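Local coordinates for cephalosporin acylase (Bacillus halodurans, PDB 2NLZ), which is of unknown function but is probably an Ntn-type hydrolase of the gamma-glutamyltranspeptidase family, perhaps a cephalosporin acylase, at residues M443-N454 / L466-T474. The protein carries 1 engineered substitution. Residues are numbered along the deposited sequence; the frame is centred on the assembly and turned at random.
Sequences MQPQGHMQVMMN and LDAPRWQWT
Q446 and Q450, one turn apart on helix 444-457, each grip the backbone of strand 471-473 with a side-chain amide. Q446 OE1 takes the N-H of W473 at 2.6 Å, in the carbonyl plane and on a lone pair. Its NE2 gives a nearly straight bond to W473 O (3.0 Å, 169°). Q450 also bonds both backbone atoms of W471, but these bonds are tilted from the carbonyl planes. Its OE1 accepts from W471 N at 3.2 Å and its NE2 donates to W471 O at 2.9 Å. The Q450 amide also stacks on the W471 indole, the planes 9° apart and NE2 over the ring centre. With chi1 at 54°, W471 CG lies between the backbone N and the carbonyl carbon, which turns the indole over this amide. M449 CE meets the ring edge near CZ2. M443 crosses Q472 at about a right angle, SD against CB. Further out, Q300 of helix 294-314 accepts from W471 NE1, and R470 forms a salt bridge with E529. Replacing W471 by an alanine removes the indole, which would probably leave the Q450 amide without its stacking surface and Q300 without its donor. Q450 NE2 also bonds backbone Q446 O from above its carbonyl plane; Q450 N reaches that oxygen from the opposite face. This buried helix-to-strand junction joins helix 444-457 to an outer strand, within this chain, of a three-stranded mixed sheet.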
ATOM      1  N   MET D 443     -18.575 -19.148   6.719  1.00 46.94           N
ATOM      2  CA  MET D 443     -18.125 -18.156   5.742  1.00 44.41           C
ATOM      3  C   MET D 443     -18.741 -18.442   4.358  1.00 38.04           C
ATOM      4  O   MET D 443     -18.938 -17.526   3.544  1.00 27.75           O
ATOM      5  CB  MET D 443     -16.587 -18.157   5.660  1.00 46.08           C
ATOM      6  CG  MET D 443     -15.976 -17.543   4.385  1.00 48.58           C
ATOM      7  SD  MET D 443     -15.906 -15.750   4.451  1.00 49.29           S
ATOM      8  CE  MET D 443     -15.490 -15.335   2.758  1.00 41.55           C
ATOM      9  N   GLN D 444     -19.065 -19.713   4.119  1.00 32.47           N
ATOM     10  CA  GLN D 444     -19.361 -20.201   2.770  1.00 27.89           C
ATOM     11  C   GLN D 444     -20.369 -19.388   1.957  1.00 21.11           C
ATOM     12  O   GLN D 444     -20.021 -18.897   0.872  1.00 16.36           O
ATOM     13  CB  GLN D 444     -19.658 -21.714   2.758  1.00 24.89           C
ATOM     14  CG  GLN D 444     -18.407 -22.542   3.087  1.00 26.62           C
ATOM     15  CD  GLN D 444     -18.427 -23.947   2.529  1.00 35.97           C
ATOM     16  OE1 GLN D 444     -18.051 -24.898   3.213  1.00 40.26           O
ATOM     17  NE2 GLN D 444     -18.851 -24.087   1.286  1.00 39.48           N
ATOM     18  N   PRO D 445     -21.592 -19.193   2.485  1.00 17.08           N
ATOM     19  CA  PRO D 445     -22.540 -18.400   1.704  1.00 20.03           C
ATOM     20  C   PRO D 445     -22.076 -16.953   1.488  1.00 22.80           C
ATOM     21  O   PRO D 445     -22.313 -16.380   0.414  1.00 17.74           O
ATOM     22  CB  PRO D 445     -23.807 -18.435   2.558  1.00 21.10           C
ATOM     23  CG  PRO D 445     -23.632 -19.604   3.470  1.00 24.16           C
ATOM     24  CD  PRO D 445     -22.181 -19.656   3.749  1.00 20.00           C
ATOM     25  N   GLN D 446     -21.404 -16.391   2.497  1.00 20.22           N
ATOM     26  CA  GLN D 446     -20.872 -15.035   2.430  1.00 18.44           C
ATOM     27  C   GLN D 446     -19.820 -14.918   1.336  1.00 20.79           C
ATOM     28  O   GLN D 446     -19.798 -13.928   0.588  1.00 24.91           O
ATOM     29  CB  GLN D 446     -20.318 -14.613   3.785  1.00 20.63           C
ATOM     30  CG  GLN D 446     -21.246 -14.993   4.938  1.00 22.14           C
ATOM     31  CD  GLN D 446     -20.870 -14.342   6.262  1.00 27.74           C
ATOM     32  OE1 GLN D 446     -20.670 -13.120   6.349  1.00 28.20           O
ATOM     33  NE2 GLN D 446     -20.790 -15.162   7.311  1.00 16.34           N
ATOM     34  N   GLY D 447     -18.981 -15.949   1.226  1.00 17.51           N
ATOM     35  CA  GLY D 447     -17.998 -16.049   0.144  1.00 22.60           C
ATOM     36  C   GLY D 447     -18.620 -16.249  -1.230  1.00 19.31           C
ATOM     37  O   GLY D 447     -18.114 -15.743  -2.234  1.00 22.05           O
ATOM     38  N   HIS D 448     -19.720 -16.992  -1.265  1.00 19.91           N
ATOM     39  CA  HIS D 448     -20.508 -17.153  -2.479  1.00 16.78           C
ATOM     40  C   HIS D 448     -21.117 -15.809  -2.907  1.00 24.04           C
ATOM     41  O   HIS D 448     -21.114 -15.468  -4.092  1.00 22.26           O
ATOM     42  CB  HIS D 448     -21.616 -18.185  -2.265  1.00 16.37           C
ATOM     43  CG  HIS D 448     -21.158 -19.604  -2.395  1.00 22.46           C
ATOM     44  ND1 HIS D 448     -21.952 -20.589  -2.936  1.00 24.12           N
ATOM     45  CD2 HIS D 448     -19.989 -20.204  -2.064  1.00 20.83           C
ATOM     46  CE1 HIS D 448     -21.296 -21.736  -2.929  1.00 24.25           C
ATOM     47  NE2 HIS D 448     -20.105 -21.532  -2.397  1.00 20.32           N
ATOM     48  N   MET D 449     -21.627 -15.041  -1.948  1.00 19.66           N
ATOM     49  CA  MET D 449     -22.213 -13.750  -2.288  1.00 23.31           C
ATOM     50  C   MET D 449     -21.146 -12.813  -2.820  1.00 23.99           C
ATOM     51  O   MET D 449     -21.390 -12.073  -3.777  1.00 18.28           O
ATOM     52  CB  MET D 449     -22.923 -13.102  -1.095  1.00 16.88           C
ATOM     53  CG  MET D 449     -23.869 -11.982  -1.525  1.00 17.88           C
ATOM     54  SD  MET D 449     -24.676 -10.958  -0.257  1.00 31.70           S
ATOM     55  CE  MET D 449     -23.257 -10.453   0.653  1.00 38.38           C
ATOM     56  N   GLN D 450     -19.961 -12.859  -2.209  1.00 21.89           N
ATOM     57  CA  GLN D 450     -18.885 -11.961  -2.619  1.00 23.07           C
ATOM     58  C   GLN D 450     -18.359 -12.285  -4.014  1.00 24.77           C
ATOM     59  O   GLN D 450     -18.317 -11.380  -4.846  1.00 24.90           O
ATOM     60  CB  GLN D 450     -17.783 -11.851  -1.561  1.00 15.53           C
ATOM     61  CG  GLN D 450     -18.240 -11.052  -0.338  1.00 14.27           C
ATOM     62  CD  GLN D 450     -17.346 -11.245   0.883  1.00 23.27           C
ATOM     63  OE1 GLN D 450     -16.263 -10.671   0.965  1.00 24.68           O
ATOM     64  NE2 GLN D 450     -17.812 -12.027   1.847  1.00  5.20           N
ATOM     65  N   VAL D 451     -18.029 -13.553  -4.300  1.00 20.70           N
ATOM     66  CA  VAL D 451     -17.530 -13.891  -5.646  1.00 21.97           C
ATOM     67  C   VAL D 451     -18.585 -13.641  -6.720  1.00 24.63           C
ATOM     68  O   VAL D 451     -18.243 -13.229  -7.832  1.00 21.94           O
ATOM     69  CB  VAL D 451     -16.930 -15.334  -5.807  1.00 12.78           C
ATOM     70  CG1 VAL D 451     -15.866 -15.618  -4.767  1.00 13.34           C
ATOM     71  CG2 VAL D 451     -18.003 -16.389  -5.770  1.00 31.67           C
ATOM     72  N   MET D 452     -19.860 -13.861  -6.384  1.00 21.02           N
ATOM     73  CA  MET D 452     -20.938 -13.634  -7.353  1.00 25.38           C
ATOM     74  C   MET D 452     -21.078 -12.159  -7.707  1.00 24.52           C
ATOM     75  O   MET D 452     -21.218 -11.799  -8.882  1.00 26.56           O
ATOM     76  CB  MET D 452     -22.279 -14.234  -6.893  1.00 17.66           C
ATOM     77  CG  MET D 452     -22.420 -15.756  -7.118  1.00 15.02           C
ATOM     78  SD  MET D 452     -22.101 -16.280  -8.820  1.00 24.42           S
ATOM     79  CE  MET D 452     -20.344 -16.652  -8.831  1.00 15.19           C
ATOM     80  N   MET D 453     -21.007 -11.304  -6.695  1.00 21.81           N
ATOM     81  CA  MET D 453     -21.074  -9.867  -6.940  1.00 24.44           C
ATOM     82  C   MET D 453     -19.792  -9.335  -7.581  1.00 25.59           C
ATOM     83  O   MET D 453     -19.844  -8.463  -8.445  1.00 23.18           O
ATOM     84  CB  MET D 453     -21.395  -9.130  -5.657  1.00 20.09           C
ATOM     85  CG  MET D 453     -22.789  -9.381  -5.206  1.00 23.58           C
ATOM     86  SD  MET D 453     -23.321  -8.030  -4.181  1.00 34.23           S
ATOM     87  CE  MET D 453     -23.574  -8.917  -2.686  1.00 27.08           C
ATOM     88  N   ASN D 454     -18.647  -9.882  -7.176  1.00 21.93           N
ATOM     89  CA  ASN D 454     -17.372  -9.561  -7.816  1.00 21.11           C
ATOM     90  C   ASN D 454     -17.378  -9.921  -9.295  1.00 20.39           C
ATOM     91  O   ASN D 454     -16.757  -9.248 -10.109  1.00 17.52           O
ATOM     92  CB  ASN D 454     -16.215 -10.275  -7.112  1.00 18.60           C
ATOM     93  CG  ASN D 454     -15.964  -9.749  -5.704  1.00 27.22           C
ATOM     94  OD1 ASN D 454     -16.521  -8.732  -5.293  1.00 22.22           O
ATOM     95  ND2 ASN D 454     -15.130 -10.463  -4.947  1.00 13.26           N
ATOM     96  N   LEU D 466     -11.117 -13.687  -6.538  1.00 11.54           N
ATOM     97  CA  LEU D 466     -10.555 -14.412  -5.406  1.00 12.97           C
ATOM     98  C   LEU D 466      -9.534 -13.582  -4.609  1.00 15.48           C
ATOM     99  O   LEU D 466      -9.492 -13.671  -3.387  1.00 13.32           O
ATOM    100  CB  LEU D 466      -9.909 -15.701  -5.911  1.00 19.84           C
ATOM    101  CG  LEU D 466     -10.692 -17.007  -5.833  1.00 17.70           C
ATOM    102  CD1 LEU D 466     -12.160 -16.790  -5.651  1.00 13.81           C
ATOM    103  CD2 LEU D 466     -10.422 -17.795  -7.064  1.00  8.13           C
ATOM    104  N   ASP D 467      -8.716 -12.794  -5.309  1.00 12.50           N
ATOM    105  CA  ASP D 467      -7.744 -11.879  -4.684  1.00 19.76           C
ATOM    106  C   ASP D 467      -8.390 -10.837  -3.780  1.00 19.13           C
ATOM    107  O   ASP D 467      -7.809 -10.475  -2.757  1.00 18.46           O
ATOM    108  CB  ASP D 467      -6.941 -11.126  -5.753  1.00 24.93           C
ATOM    109  CG  ASP D 467      -6.013 -12.026  -6.541  1.00 23.31           C
ATOM    110  OD1 ASP D 467      -5.606 -13.083  -6.004  1.00 22.70           O
ATOM    111  OD2 ASP D 467      -5.691 -11.670  -7.697  1.00 13.56           O
ATOM    112  N   ALA D 468      -9.571 -10.356  -4.190  1.00 20.85           N
ATOM    113  CA  ALA D 468     -10.316  -9.287  -3.518  1.00 22.62           C
ATOM    114  C   ALA D 468     -10.470  -9.511  -2.009  1.00 27.15           C
ATOM    115  O   ALA D 468     -10.746 -10.634  -1.570  1.00 27.55           O
ATOM    116  CB  ALA D 468     -11.677  -9.114  -4.169  1.00 27.02           C
ATOM    117  N   PRO D 469     -10.267  -8.438  -1.214  1.00 30.24           N
ATOM    118  CA  PRO D 469     -10.373  -8.492   0.248  1.00 28.69           C
ATOM    119  C   PRO D 469     -11.765  -8.911   0.678  1.00 20.29           C
ATOM    120  O   PRO D 469     -12.739  -8.607  -0.016  1.00 22.88           O
ATOM    121  CB  PRO D 469     -10.099  -7.050   0.680  1.00 29.06           C
ATOM    122  CG  PRO D 469     -10.344  -6.216  -0.557  1.00 28.03           C
ATOM    123  CD  PRO D 469      -9.914  -7.088  -1.689  1.00 32.50           C
ATOM    124  N   ARG D 470     -11.852  -9.608   1.804  1.00 16.15           N
ATOM    125  CA  ARG D 470     -13.099 -10.241   2.197  1.00 14.50           C
ATOM    126  C   ARG D 470     -13.601  -9.804   3.551  1.00 21.29           C
ATOM    127  O   ARG D 470     -12.828  -9.506   4.450  1.00 26.28           O
ATOM    128  CB  ARG D 470     -12.966 -11.763   2.165  1.00 19.85           C
ATOM    129  CG  ARG D 470     -12.876 -12.338   0.752  1.00 21.77           C
ATOM    130  CD  ARG D 470     -12.494 -13.799   0.782  1.00 13.32           C
ATOM    131  NE  ARG D 470     -12.011 -14.270  -0.510  1.00 15.07           N
ATOM    132  CZ  ARG D 470     -11.281 -15.373  -0.686  1.00 20.93           C
ATOM    133  NH1 ARG D 470     -10.944 -16.123   0.360  1.00  8.86           N
ATOM    134  NH2 ARG D 470     -10.880 -15.723  -1.912  1.00  5.16           N
ATOM    135  N   TRP D 471     -14.919  -9.766   3.678  1.00 18.43           N
ATOM    136  CA  TRP D 471     -15.564  -9.557   4.955  1.00 18.41           C
ATOM    137  C   TRP D 471     -16.337 -10.814   5.324  1.00 19.70           C
ATOM    138  O   TRP D 471     -16.676 -11.615   4.445  1.00 23.89           O
ATOM    139  CB  TRP D 471     -16.523  -8.370   4.872  1.00 17.79           C
ATOM    140  CG  TRP D 471     -17.504  -8.511   3.763  1.00 23.75           C
ATOM    141  CD1 TRP D 471     -17.392  -8.004   2.496  1.00 27.33           C
ATOM    142  CD2 TRP D 471     -18.748  -9.223   3.805  1.00 14.35           C
ATOM    143  NE1 TRP D 471     -18.490  -8.357   1.752  1.00 26.60           N
ATOM    144  CE2 TRP D 471     -19.333  -9.107   2.534  1.00 18.21           C
ATOM    145  CE3 TRP D 471     -19.418  -9.946   4.795  1.00 25.60           C
ATOM    146  CZ2 TRP D 471     -20.557  -9.691   2.226  1.00 24.06           C
ATOM    147  CZ3 TRP D 471     -20.636 -10.533   4.485  1.00 26.09           C
ATOM    148  CH2 TRP D 471     -21.192 -10.401   3.216  1.00 21.70           C
ATOM    149  N   GLN D 472     -16.608 -10.986   6.620  1.00 21.81           N
ATOM    150  CA  GLN D 472     -17.560 -12.001   7.067  1.00 29.41           C
ATOM    151  C   GLN D 472     -18.264 -11.651   8.368  1.00 31.77           C
ATOM    152  O   GLN D 472     -17.628 -11.247   9.335  1.00 34.30           O
ATOM    153  CB  GLN D 472     -16.933 -13.396   7.140  1.00 29.19           C
ATOM    154  CG  GLN D 472     -15.975 -13.659   8.273  1.00 37.21           C
ATOM    155  CD  GLN D 472     -15.689 -15.137   8.409  1.00 47.04           C
ATOM    156  OE1 GLN D 472     -16.609 -15.960   8.435  1.00 30.52           O
ATOM    157  NE2 GLN D 472     -14.411 -15.488   8.481  1.00 45.93           N
ATOM    158  N   TRP D 473     -19.587 -11.805   8.366  1.00 29.96           N
ATOM    159  CA  TRP D 473     -20.416 -11.571   9.550  1.00 30.79           C
ATOM    160  C   TRP D 473     -20.396 -12.784  10.484  1.00 32.05           C
ATOM    161  O   TRP D 473     -20.468 -13.919  10.022  1.00 34.41           O
ATOM    162  CB  TRP D 473     -21.850 -11.263   9.114  1.00 36.07           C
ATOM    163  CG  TRP D 473     -22.853 -11.393  10.192  1.00 33.06           C
ATOM    164  CD1 TRP D 473     -23.172 -10.461  11.121  1.00 40.30           C
ATOM    165  CD2 TRP D 473     -23.671 -12.527  10.460  1.00 48.84           C
ATOM    166  NE1 TRP D 473     -24.147 -10.935  11.956  1.00 49.84           N
ATOM    167  CE2 TRP D 473     -24.469 -12.208  11.573  1.00 51.34           C
ATOM    168  CE3 TRP D 473     -23.802 -13.785   9.872  1.00 55.63           C
ATOM    169  CZ2 TRP D 473     -25.392 -13.102  12.111  1.00 47.91           C
ATOM    170  CZ3 TRP D 473     -24.722 -14.673  10.406  1.00 52.98           C
ATOM    171  CH2 TRP D 473     -25.504 -14.326  11.516  1.00 47.03           C
ATOM    172  N   THR D 474     -20.312 -12.541  11.791  1.00 36.20           N
ATOM    173  CA  THR D 474     -20.337 -13.628  12.783  1.00 31.57           C
ATOM    174  C   THR D 474     -21.557 -13.614  13.718  1.00 34.98           C
ATOM    175  O   THR D 474     -22.396 -14.512  13.644  1.00 30.30           O
ATOM    176  CB  THR D 474     -19.052 -13.672  13.654  1.00 30.57           C
ATOM    177  OG1 THR D 474     -18.895 -12.430  14.359  1.00 34.08           O
ATOM    178  CG2 THR D 474     -17.819 -13.951  12.800  1.00 32.64           C
TER